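Local coordinates for protein putative glucose-6-phosphate 1-epimerase (Salmonella typhimurium, PDB 2HTA) that probably interconverts the alpha and beta anomers of glucose 6-phosphate, acting as a hexose-6-phosphate mutarotase of the aldose 1-epimerase superfamily, at residues S233-A238 with I244-H249; A53-Q58 with F156-T161; E140-R143 with D149-L152. All coordinates share one frame; numbering follows the deposited sequence.

Contact 1: residues S233-A238 with I244-H249; sequences SVIHDA and IDVVHH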
ATOM      1  N   SER A 233      -6.453 -11.270  -6.960  1.00 18.91           N
ATOM      2  CA  SER A 233      -7.123 -11.580  -5.716  1.00 19.89           C
ATOM      3  C   SER A 233      -8.474 -10.883  -5.712  1.00 19.46           C
ATOM      4  O   SER A 233      -8.577  -9.748  -6.171  1.00 21.37           O
ATOM      5  CB  SER A 233      -6.323 -11.045  -4.497  1.00 19.50           C
ATOM      6  OG  SER A 233      -4.938 -11.448  -4.509  1.00 20.23           O
ATOM      7  N   VAL A 234      -9.511 -11.512  -5.164  1.00 19.95           N
ATOM      8  CA  VAL A 234     -10.793 -10.817  -5.129  1.00 19.49           C
ATOM      9  C   VAL A 234     -11.255 -10.722  -3.684  1.00 19.04           C
ATOM     10  O   VAL A 234     -11.379 -11.763  -3.001  1.00 19.37           O
ATOM     11  CB  VAL A 234     -11.864 -11.547  -5.957  1.00 19.36           C
ATOM     12  CG1 VAL A 234     -13.231 -10.795  -5.860  1.00 19.30           C
ATOM     13  CG2 VAL A 234     -11.401 -11.755  -7.407  1.00 18.59           C
ATOM     14  N   ILE A 235     -11.486  -9.493  -3.220  1.00 18.86           N
ATOM     15  CA  ILE A 235     -12.003  -9.243  -1.849  1.00 19.67           C
ATOM     16  C   ILE A 235     -13.542  -9.144  -1.991  1.00 19.63           C
ATOM     17  O   ILE A 235     -14.035  -8.309  -2.772  1.00 19.24           O
ATOM     18  CB  ILE A 235     -11.503  -7.914  -1.233  1.00 17.77           C
ATOM     19  CG1 ILE A 235      -9.951  -7.901  -1.278  1.00 19.05           C
ATOM     20  CG2 ILE A 235     -12.139  -7.654   0.206  1.00 18.06           C
ATOM     21  CD1 ILE A 235      -9.312  -6.566  -0.901  1.00 19.43           C
ATOM     22  N   HIS A 236     -14.259 -10.000  -1.284  1.00 19.64           N
ATOM     23  CA  HIS A 236     -15.736 -10.007  -1.376  1.00 21.46           C
ATOM     24  C   HIS A 236     -16.259  -9.333  -0.132  1.00 22.61           C
ATOM     25  O   HIS A 236     -16.007  -9.827   0.966  1.00 22.05           O
ATOM     26  CB  HIS A 236     -16.218 -11.454  -1.403  1.00 22.63           C
ATOM     27  CG  HIS A 236     -15.608 -12.259  -2.504  1.00 21.63           C
ATOM     28  ND1 HIS A 236     -16.252 -12.490  -3.689  1.00 21.85           N
ATOM     29  CD2 HIS A 236     -14.417 -12.904  -2.586  1.00 20.12           C
ATOM     30  CE1 HIS A 236     -15.483 -13.229  -4.478  1.00 22.17           C
ATOM     31  NE2 HIS A 236     -14.354 -13.490  -3.827  1.00 20.46           N
ATOM     32  N   ASP A 237     -17.045  -8.253  -0.310  1.00 24.23           N
ATOM     33  CA  ASP A 237     -17.543  -7.465   0.800  1.00 25.65           C
ATOM     34  C   ASP A 237     -19.063  -7.341   0.745  1.00 25.18           C
ATOM     35  O   ASP A 237     -19.578  -6.533  -0.007  1.00 25.11           O
ATOM     36  CB  ASP A 237     -16.944  -6.055   0.757  1.00 25.11           C
ATOM     37  CG  ASP A 237     -17.281  -5.233   2.005  1.00 27.33           C
ATOM     38  OD1 ASP A 237     -18.241  -5.525   2.781  1.00 26.23           O
ATOM     39  OD2 ASP A 237     -16.576  -4.256   2.204  1.00 25.43           O
ATOM     40  N   ALA A 238     -19.750  -8.162   1.519  1.00 25.86           N
ATOM     41  CA  ALA A 238     -21.216  -8.205   1.534  1.00 27.58           C
ATOM     42  C   ALA A 238     -21.780  -6.915   2.146  1.00 28.78           C
ATOM     43  O   ALA A 238     -22.846  -6.418   1.710  1.00 30.43           O
ATOM     44  CB  ALA A 238     -21.694  -9.442   2.333  1.00 27.60           C
ATOM     45  N   ILE A 244     -13.509  -5.939  -4.466  1.00 20.19           N
ATOM     46  CA  ILE A 244     -12.337  -5.229  -4.909  1.00 20.12           C
ATOM     47  C   ILE A 244     -11.381  -6.260  -5.535  1.00 19.91           C
ATOM     48  O   ILE A 244     -11.061  -7.302  -4.916  1.00 20.70           O
ATOM     49  CB  ILE A 244     -11.659  -4.464  -3.746  1.00 21.43           C
ATOM     50  CG1 ILE A 244     -12.606  -3.363  -3.152  1.00 20.20           C
ATOM     51  CG2 ILE A 244     -10.357  -3.860  -4.214  1.00 19.61           C
ATOM     52  CD1 ILE A 244     -12.192  -2.943  -1.658  1.00 21.03           C
ATOM     53  N   ASP A 245     -10.984  -5.994  -6.766  1.00 19.62           N
ATOM     54  CA  ASP A 245     -10.028  -6.849  -7.472  1.00 20.03           C
ATOM     55  C   ASP A 245      -8.657  -6.262  -7.234  1.00 20.53           C
ATOM     56  O   ASP A 245      -8.453  -5.079  -7.472  1.00 22.10           O
ATOM     57  CB  ASP A 245     -10.332  -6.829  -8.957  1.00 20.33           C
ATOM     58  CG  ASP A 245     -11.653  -7.467  -9.261  1.00 23.58           C
ATOM     59  OD1 ASP A 245     -12.136  -8.365  -8.493  1.00 20.47           O
ATOM     60  OD2 ASP A 245     -12.234  -7.055 -10.272  1.00 24.62           O
ATOM     61  N   VAL A 246      -7.712  -7.085  -6.781  1.00 20.78           N
ATOM     62  CA  VAL A 246      -6.327  -6.631  -6.563  1.00 19.50           C
ATOM     63  C   VAL A 246      -5.442  -7.482  -7.464  1.00 20.56           C
ATOM     64  O   VAL A 246      -5.316  -8.687  -7.235  1.00 20.35           O
ATOM     65  CB  VAL A 246      -5.924  -6.800  -5.060  1.00 18.78           C
ATOM     66  CG1 VAL A 246      -4.601  -6.130  -4.793  1.00 18.84           C
ATOM     67  CG2 VAL A 246      -6.965  -6.228  -4.134  1.00 17.68           C
ATOM     68  N   VAL A 247      -4.900  -6.874  -8.524  1.00 20.28           N
ATOM     69  CA  VAL A 247      -4.162  -7.585  -9.522  1.00 20.50           C
ATOM     70  C   VAL A 247      -2.665  -7.367  -9.299  1.00 19.68           C
ATOM     71  O   VAL A 247      -2.206  -6.233  -9.143  1.00 19.98           O
ATOM     72  CB  VAL A 247      -4.535  -7.151 -10.907  1.00 21.14           C
ATOM     73  CG1 VAL A 247      -3.806  -7.958 -11.945  1.00 22.21           C
ATOM     74  CG2 VAL A 247      -6.063  -7.302 -11.126  1.00 22.33           C
ATOM     75  N   HIS A 248      -1.923  -8.461  -9.323  1.00 19.31           N
ATOM     76  CA  HIS A 248      -0.517  -8.468  -8.981  1.00 18.60           C
ATOM     77  C   HIS A 248       0.306  -8.752 -10.217  1.00 18.55           C
ATOM     78  O   HIS A 248      -0.030  -9.664 -11.033  1.00 17.35           O
ATOM     79  CB  HIS A 248      -0.224  -9.532  -7.900  1.00 18.33           C
ATOM     80  CG  HIS A 248      -1.180  -9.508  -6.741  1.00 18.41           C
ATOM     81  ND1 HIS A 248      -1.070  -8.610  -5.698  1.00 15.77           N
ATOM     82  CD2 HIS A 248      -2.314 -10.218  -6.514  1.00 17.83           C
ATOM     83  CE1 HIS A 248      -2.070  -8.800  -4.848  1.00 15.36           C
ATOM     84  NE2 HIS A 248      -2.829  -9.783  -5.311  1.00 16.39           N
ATOM     85  N   HIS A 249       1.357  -7.937 -10.407  1.00 19.22           N
ATOM     86  CA  HIS A 249       2.291  -8.158 -11.539  1.00 20.96           C
ATOM     87  C   HIS A 249       3.731  -8.084 -11.097  1.00 20.63           C
ATOM     88  O   HIS A 249       4.071  -7.285 -10.262  1.00 18.37           O
ATOM     89  CB  HIS A 249       2.020  -7.145 -12.658  1.00 24.17           C
ATOM     90  CG  HIS A 249       0.894  -7.567 -13.572  1.00 28.44           C
ATOM     91  ND1 HIS A 249      -0.349  -6.975 -13.546  1.00 31.17           N
ATOM     92  CD2 HIS A 249       0.821  -8.575 -14.485  1.00 32.06           C
ATOM     93  CE1 HIS A 249      -1.127  -7.565 -14.441  1.00 36.94           C
ATOM     94  NE2 HIS A 249      -0.450  -8.561 -15.007  1.00 34.65           N
TER

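Contact 2: residues A53-Q58 with F156-T161; sequences ASFALQ and FKVGKT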
ATOM      1  N   ALA A  53      -8.172  11.348  -4.526  1.00 18.65           N
ATOM      2  CA  ALA A  53      -7.059  10.532  -4.002  1.00 17.65           C
ATOM      3  C   ALA A  53      -6.064  11.448  -3.316  1.00 18.05           C
ATOM      4  O   ALA A  53      -6.027  12.671  -3.554  1.00 18.93           O
ATOM      5  CB  ALA A  53      -6.365   9.801  -5.199  1.00 17.08           C
ATOM      6  N   SER A  54      -5.214  10.892  -2.461  1.00 17.86           N
ATOM      7  CA  SER A  54      -4.238  11.789  -1.817  1.00 17.06           C
ATOM      8  C   SER A  54      -3.006  10.964  -1.499  1.00 17.30           C
ATOM      9  O   SER A  54      -3.093   9.738  -1.354  1.00 17.40           O
ATOM     10  CB  SER A  54      -4.814  12.401  -0.519  1.00 17.09           C
ATOM     11  OG  SER A  54      -5.281  11.403   0.400  1.00 17.58           O
ATOM     12  N   PHE A  55      -1.884  11.660  -1.357  1.00 18.29           N
ATOM     13  CA  PHE A  55      -0.603  11.027  -1.169  1.00 17.68           C
ATOM     14  C   PHE A  55       0.154  11.819  -0.114  1.00 18.75           C
ATOM     15  O   PHE A  55      -0.035  13.023   0.008  1.00 19.57           O
ATOM     16  CB  PHE A  55       0.215  11.190  -2.435  1.00 16.69           C
ATOM     17  CG  PHE A  55      -0.312  10.457  -3.630  1.00 19.57           C
ATOM     18  CD1 PHE A  55       0.211   9.207  -3.998  1.00 18.60           C
ATOM     19  CD2 PHE A  55      -1.286  11.051  -4.437  1.00 17.81           C
ATOM     20  CE1 PHE A  55      -0.309   8.533  -5.141  1.00 20.12           C
ATOM     21  CE2 PHE A  55      -1.790  10.398  -5.574  1.00 24.19           C
ATOM     22  CZ  PHE A  55      -1.290   9.156  -5.928  1.00 21.04           C
ATOM     23  N   ALA A  56       1.070  11.171   0.605  1.00 19.76           N
ATOM     24  CA  ALA A  56       2.108  11.929   1.282  1.00 19.27           C
ATOM     25  C   ALA A  56       3.354  11.862   0.395  1.00 19.52           C
ATOM     26  O   ALA A  56       3.679  10.792  -0.187  1.00 18.47           O
ATOM     27  CB  ALA A  56       2.413  11.310   2.669  1.00 18.42           C
ATOM     28  N   LEU A  57       4.108  12.974   0.354  1.00 19.64           N
ATOM     29  CA  LEU A  57       5.435  12.960  -0.259  1.00 19.92           C
ATOM     30  C   LEU A  57       6.315  11.977   0.474  1.00 20.73           C
ATOM     31  O   LEU A  57       7.149  11.294  -0.157  1.00 20.04           O
ATOM     32  CB  LEU A  57       6.114  14.337  -0.265  1.00 19.71           C
ATOM     33  CG  LEU A  57       5.457  15.322  -1.244  1.00 20.93           C
ATOM     34  CD1 LEU A  57       6.075  16.725  -1.112  1.00 20.99           C
ATOM     35  CD2 LEU A  57       5.585  14.833  -2.729  1.00 21.49           C
ATOM     36  N   GLN A  58       6.173  11.936   1.798  1.00 19.57           N
ATOM     37  CA  GLN A  58       6.899  10.937   2.603  1.00 19.80           C
ATOM     38  C   GLN A  58       6.456   9.525   2.263  1.00 20.09           C
ATOM     39  O   GLN A  58       5.286   9.168   2.448  1.00 20.03           O
ATOM     40  CB  GLN A  58       6.728  11.220   4.099  1.00 19.44           C
ATOM     41  CG  GLN A  58       7.485  10.245   4.971  1.00 22.73           C
ATOM     42  CD  GLN A  58       7.482  10.744   6.382  1.00 22.66           C
ATOM     43  OE1 GLN A  58       8.195  11.675   6.703  1.00 25.39           O
ATOM     44  NE2 GLN A  58       6.671  10.150   7.210  1.00 21.51           N
ATOM     45  N   PHE A 156       1.872   6.175 -10.356  1.00 16.13           N
ATOM     46  CA  PHE A 156       0.484   5.924 -10.026  1.00 16.47           C
ATOM     47  C   PHE A 156      -0.425   6.363 -11.150  1.00 16.81           C
ATOM     48  O   PHE A 156      -0.122   7.348 -11.811  1.00 18.44           O
ATOM     49  CB  PHE A 156       0.086   6.744  -8.814  1.00 15.19           C
ATOM     50  CG  PHE A 156       0.848   6.373  -7.588  1.00 18.39           C
ATOM     51  CD1 PHE A 156       2.104   6.927  -7.355  1.00 17.69           C
ATOM     52  CD2 PHE A 156       0.336   5.407  -6.714  1.00 18.57           C
ATOM     53  CE1 PHE A 156       2.847   6.551  -6.173  1.00 17.92           C
ATOM     54  CE2 PHE A 156       1.059   5.071  -5.528  1.00 20.22           C
ATOM     55  CZ  PHE A 156       2.297   5.631  -5.300  1.00 18.21           C
ATOM     56  N   LYS A 157      -1.525   5.650 -11.349  1.00 18.78           N
ATOM     57  CA  LYS A 157      -2.625   6.110 -12.245  1.00 20.62           C
ATOM     58  C   LYS A 157      -3.885   6.081 -11.409  1.00 21.07           C
ATOM     59  O   LYS A 157      -4.254   5.022 -10.938  1.00 22.78           O
ATOM     60  CB  LYS A 157      -2.735   5.156 -13.432  1.00 20.53           C
ATOM     61  CG  LYS A 157      -1.519   5.152 -14.276  1.00 21.91           C
ATOM     62  CD  LYS A 157      -1.877   4.529 -15.659  1.00 26.91           C
ATOM     63  CE  LYS A 157      -0.708   4.587 -16.615  1.00 30.27           C
ATOM     64  NZ  LYS A 157      -1.090   3.875 -17.870  1.00 30.10           N
ATOM     65  N   VAL A 158      -4.501   7.233 -11.115  1.00 19.55           N
ATOM     66  CA  VAL A 158      -5.673   7.230 -10.277  1.00 19.48           C
ATOM     67  C   VAL A 158      -6.858   7.726 -11.075  1.00 19.16           C
ATOM     68  O   VAL A 158      -6.810   8.792 -11.656  1.00 20.76           O
ATOM     69  CB  VAL A 158      -5.500   8.030  -8.931  1.00 19.14           C
ATOM     70  CG1 VAL A 158      -4.380   7.363  -8.089  1.00 20.55           C
ATOM     71  CG2 VAL A 158      -5.109   9.497  -9.185  1.00 20.92           C
ATOM     72  N   GLY A 159      -7.860   6.895 -11.157  1.00 19.49           N
ATOM     73  CA  GLY A 159      -9.041   7.192 -11.934  1.00 18.20           C
ATOM     74  C   GLY A 159     -10.125   6.241 -11.569  1.00 19.01           C
ATOM     75  O   GLY A 159     -10.365   5.954 -10.399  1.00 17.49           O
ATOM     76  N   LYS A 160     -10.820   5.731 -12.583  1.00 18.61           N
ATOM     77  CA  LYS A 160     -11.809   4.631 -12.358  1.00 20.64           C
ATOM     78  C   LYS A 160     -11.140   3.380 -11.742  1.00 18.97           C
ATOM     79  O   LYS A 160     -11.750   2.628 -10.972  1.00 18.94           O
ATOM     80  CB  LYS A 160     -12.421   4.271 -13.734  1.00 22.38           C
ATOM     81  CG  LYS A 160     -13.416   3.125 -13.700  1.00 28.04           C
ATOM     82  CD  LYS A 160     -14.131   2.906 -15.085  1.00 37.03           C
ATOM     83  CE  LYS A 160     -13.104   2.606 -16.161  1.00 43.06           C
ATOM     84  NZ  LYS A 160     -13.648   2.015 -17.468  1.00 46.33           N
ATOM     85  N   THR A 161      -9.897   3.132 -12.125  1.00 18.36           N
ATOM     86  CA  THR A 161      -9.137   2.113 -11.457  1.00 17.95           C
ATOM     87  C   THR A 161      -7.874   2.791 -10.860  1.00 18.26           C
ATOM     88  O   THR A 161      -7.611   3.998 -11.051  1.00 18.23           O
ATOM     89  CB  THR A 161      -8.669   1.021 -12.414  1.00 19.35           C
ATOM     90  OG1 THR A 161      -7.791   1.566 -13.388  1.00 19.33           O
ATOM     91  CG2 THR A 161      -9.854   0.252 -13.112  1.00 19.57           C
TER

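Contact 3: residues E140-R143 with D149-L152; sequences EATR and DFTL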
ATOM      1  N   GLU A 140      23.879  10.615   1.055  1.00 24.08           N
ATOM      2  CA  GLU A 140      24.837  10.238   2.085  1.00 23.77           C
ATOM      3  C   GLU A 140      24.133   9.652   3.299  1.00 23.79           C
ATOM      4  O   GLU A 140      24.613   8.668   3.906  1.00 24.97           O
ATOM      5  CB  GLU A 140      25.671  11.452   2.496  1.00 24.79           C
ATOM      6  CG  GLU A 140      26.595  11.096   3.684  1.00 26.52           C
ATOM      7  CD  GLU A 140      27.515  12.258   4.092  1.00 37.12           C
ATOM      8  OE1 GLU A 140      27.650  13.208   3.293  1.00 35.86           O
ATOM      9  OE2 GLU A 140      28.095  12.182   5.208  1.00 36.73           O
ATOM     10  N   ALA A 141      22.988  10.229   3.683  1.00 22.73           N
ATOM     11  CA  ALA A 141      22.215   9.651   4.785  1.00 22.63           C
ATOM     12  C   ALA A 141      21.766   8.167   4.585  1.00 22.41           C
ATOM     13  O   ALA A 141      21.934   7.329   5.483  1.00 21.20           O
ATOM     14  CB  ALA A 141      21.019  10.523   5.120  1.00 23.84           C
ATOM     15  N   THR A 142      21.209   7.833   3.416  1.00 21.39           N
ATOM     16  CA  THR A 142      20.788   6.458   3.212  1.00 21.21           C
ATOM     17  C   THR A 142      21.955   5.524   3.102  1.00 20.93           C
ATOM     18  O   THR A 142      21.885   4.378   3.581  1.00 21.36           O
ATOM     19  CB  THR A 142      19.853   6.296   1.952  1.00 20.71           C
ATOM     20  OG1 THR A 142      20.604   6.517   0.770  1.00 20.99           O
ATOM     21  CG2 THR A 142      18.652   7.308   2.014  1.00 20.99           C
ATOM     22  N   ARG A 143      23.013   5.967   2.425  1.00 20.54           N
ATOM     23  CA  ARG A 143      24.210   5.152   2.317  1.00 21.34           C
ATOM     24  C   ARG A 143      24.868   4.825   3.662  1.00 21.89           C
ATOM     25  O   ARG A 143      25.661   3.927   3.752  1.00 22.35           O
ATOM     26  CB  ARG A 143      25.247   5.806   1.417  1.00 22.09           C
ATOM     27  CG  ARG A 143      24.812   5.845  -0.051  1.00 20.72           C
ATOM     28  CD  ARG A 143      25.992   6.268  -0.912  1.00 22.87           C
ATOM     29  NE  ARG A 143      26.521   7.595  -0.574  1.00 22.29           N
ATOM     30  CZ  ARG A 143      26.094   8.722  -1.141  1.00 25.23           C
ATOM     31  NH1 ARG A 143      26.679   9.869  -0.840  1.00 26.57           N
ATOM     32  NH2 ARG A 143      25.085   8.699  -2.024  1.00 22.68           N
ATOM     33  N   ASP A 149      23.828   2.741  -4.048  1.00 20.62           N
ATOM     34  CA  ASP A 149      23.113   3.817  -4.672  1.00 22.28           C
ATOM     35  C   ASP A 149      21.860   3.298  -5.371  1.00 20.33           C
ATOM     36  O   ASP A 149      21.820   2.153  -5.835  1.00 19.67           O
ATOM     37  CB  ASP A 149      24.010   4.645  -5.566  1.00 23.15           C
ATOM     38  CG  ASP A 149      24.796   5.673  -4.742  1.00 29.97           C
ATOM     39  OD1 ASP A 149      24.225   6.704  -4.180  1.00 32.78           O
ATOM     40  OD2 ASP A 149      25.963   5.396  -4.591  1.00 28.72           O
ATOM     41  N   PHE A 150      20.845   4.152  -5.442  1.00 19.34           N
ATOM     42  CA  PHE A 150      19.591   3.716  -6.075  1.00 19.00           C
ATOM     43  C   PHE A 150      18.780   4.951  -6.521  1.00 19.43           C
ATOM     44  O   PHE A 150      19.002   6.063  -6.017  1.00 19.18           O
ATOM     45  CB  PHE A 150      18.742   2.872  -5.075  1.00 18.16           C
ATOM     46  CG  PHE A 150      18.175   3.688  -3.886  1.00 17.91           C
ATOM     47  CD1 PHE A 150      18.868   3.732  -2.653  1.00 18.62           C
ATOM     48  CD2 PHE A 150      16.967   4.369  -3.989  1.00 19.42           C
ATOM     49  CE1 PHE A 150      18.328   4.451  -1.597  1.00 18.49           C
ATOM     50  CE2 PHE A 150      16.450   5.149  -2.961  1.00 17.86           C
ATOM     51  CZ  PHE A 150      17.141   5.172  -1.721  1.00 20.03           C
ATOM     52  N   THR A 151      17.879   4.729  -7.482  1.00 20.41           N
ATOM     53  CA  THR A 151      16.787   5.663  -7.773  1.00 20.48           C
ATOM     54  C   THR A 151      15.519   4.792  -7.843  1.00 20.49           C
ATOM     55  O   THR A 151      15.458   3.820  -8.627  1.00 21.55           O
ATOM     56  CB  THR A 151      16.976   6.361  -9.134  1.00 22.16           C
ATOM     57  OG1 THR A 151      18.218   7.062  -9.125  1.00 23.37           O
ATOM     58  CG2 THR A 151      15.845   7.351  -9.353  1.00 23.84           C
ATOM     59  N   LEU A 152      14.526   5.122  -7.011  1.00 19.24           N
ATOM     60  CA  LEU A 152      13.299   4.371  -6.925  1.00 19.65           C
ATOM     61  C   LEU A 152      12.214   5.290  -7.477  1.00 19.40           C
ATOM     62  O   LEU A 152      12.195   6.490  -7.136  1.00 18.88           O
ATOM     63  CB  LEU A 152      12.951   4.141  -5.456  1.00 20.36           C
ATOM     64  CG  LEU A 152      12.814   2.804  -4.774  1.00 29.70           C
ATOM     65  CD1 LEU A 152      12.080   2.980  -3.374  1.00 27.94           C
ATOM     66  CD2 LEU A 152      12.155   1.715  -5.619  1.00 30.97           C
TER

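Contact 1: residues S233-A238 with I244-H249
The imidazole of H248 meets S233 with its edge: NE2 donates to S233 OG over 2.8 Å, with the hydroxyl only 7° out of the ring plane, and S233 CB lies in that plane as well. Over one face of the same ring sits the carbonyl carbon of V246, offset toward the rim. The other ring nitrogen, ND1, is bonded to T283 OG1, so a bond at each nitrogen fixes the rotation of the ring. A second imidazole, that of H236, has V234 CG1 from its own strand 3.5 Å above one face.

These contacts belong to a beta hairpin, strands 232-237 and 242-249, in the large antiparallel sheet of the galactose mutarotase-like beta-sandwich. S233 with V246 and I235 with I244 are hydrogen-bonded pairs, each closed by two backbone bonds, while V234 and D245 between them form a non-hydrogen-bonded pair. The hairpin thus illustrates how alternation sorts side chains onto two surfaces. On the face of S233, I235, I244 and V246, the tip of I235 carries the packing, its CD1 lying 4.0 Å from V246 CG2 and 4.2 Å from I244 CB. The extended chain (chi2 171°) carries that methyl toward V246, while it stays against I244, and V279 and V281 of strand 278-286 also touch I235. On the other face V234 and D245 run side by side, both methyls of the valine brushing the carboxylate, CG2 at 3.6 Å from D245 OD1.

Contact 2: residues A53-Q58 with F156-T161
F55 drives the edge of its ring into the face of F156, a T-shaped pair with centroids 4.8 Å apart and planes at 74°. From the backbone, the CB bond of F55 points toward segment 156-161, and the first torsion (-67°) sets CG opposite the carbonyl carbon and next to the backbone N. CB and CG serve mainly to carry the ring across; the contact is made by its far rim. CE1 stands 3.4 Å above the plane of the F156 ring, over its centre, and is accordingly almost equally near all six carbons, with CG the nearest at 3.5 Å. At the tip, CZ lies over the root of the other side chain, 3.9 Å from F156 CG and little farther from its CB, and also reaches V158 CG1 at 4.2 Å. The two phenylalanines run past each other in opposite directions, as befits side chains extended from facing walls.

Those walls are two antiparallel sheets of the beta-sandwich: strand 51-56 belongs to one and strand 151-158 to the other. With no hydrogen bond between them and 9.6 Å between the strand axes, the two segments meet through side chains alone, a worked case of how a sandwich interior is filled. Alternate residues supply it: A53 and F55 from one strand, F156 and V158 from the other. V158 divides its methyls between the two partners. While CG1 faces the phenyl tip, CG2, lodged between the backbone N and the carbonyl carbon, extends to A53 CB at 4.2 Å. F134, whose ring meets that of F55, and L62, which touches both phenylalanines, continue the apolar layer around the pair.

Contact 3: residues E140-R143 with D149-L152
R143 NH2 and D149 OD1 form the salt bridge, 3.1 Å apart with an N-H...O angle of 135°, so the bond is clearly bent. The acceptor uses its syn lone pair, on the side of the other carboxylate oxygen, but the oxygen lies 25° out of the guanidinium plane and the two flat groups are turned by 47°; this is a single-bond bridge and not a coplanar, two-pronged one. The two side chains cross at a slant, and of the arginine's methylenes CD comes nearest the carboxylate, 3.7 Å from D149 OD1 and 3.8 Å from D149 OD2. Nearby, T142 OG1 comes to 3.9 Å from F150 CE1, a van der Waals approach only.

Both pairs tie a short, weakly bonded helix, 140-145, to the beginning of strand 151-158. The helix belongs to the connection between two neighbouring antiparallel strands, 130-137 and 151-158, so a hairpin link is here elaborated by a helical turn.

In the next shell, a bend in the middle of the R143 chain folds it back over its own helix, and E140 N lies 3.3 Å above one face of the guanidinium. NH1 binds a glycerol, probably from the crystallisation liquor. D149 OD1 has a second partner in S138 OG, and that same hydroxyl is bonded to F150 N, so one serine positions both neighbouring residues. T142 OG1 is bonded to S139 N, just ahead of the helix, which ties the threonine hydroxyl to the residue that leads into the turn. F150 is held inward by L136 and by the ring of W96, in contrast to the salt bridge, whose two residues are exposed at the protein surface.

All three contacts reach the same large antiparallel sheet, each at a different place and in a different way: contact 1 lies within it, contact 2 joins it to the opposing sheet, and contact 3 sits at the start of strand 151-158, which contact 2 uses farther along. Contacts 1 and 2 have centres about 18 Å apart, contacts 2 and 3 about 24 Å, and contacts 1 and 3 about 34 Å. Contact 1 comes nearest the presumed catalytic centre, the side chain of H248 being about 6 Å from that of E282. The side chain of F156 is about 11 Å from those of H179 and R114, a probable substrate-binding residue.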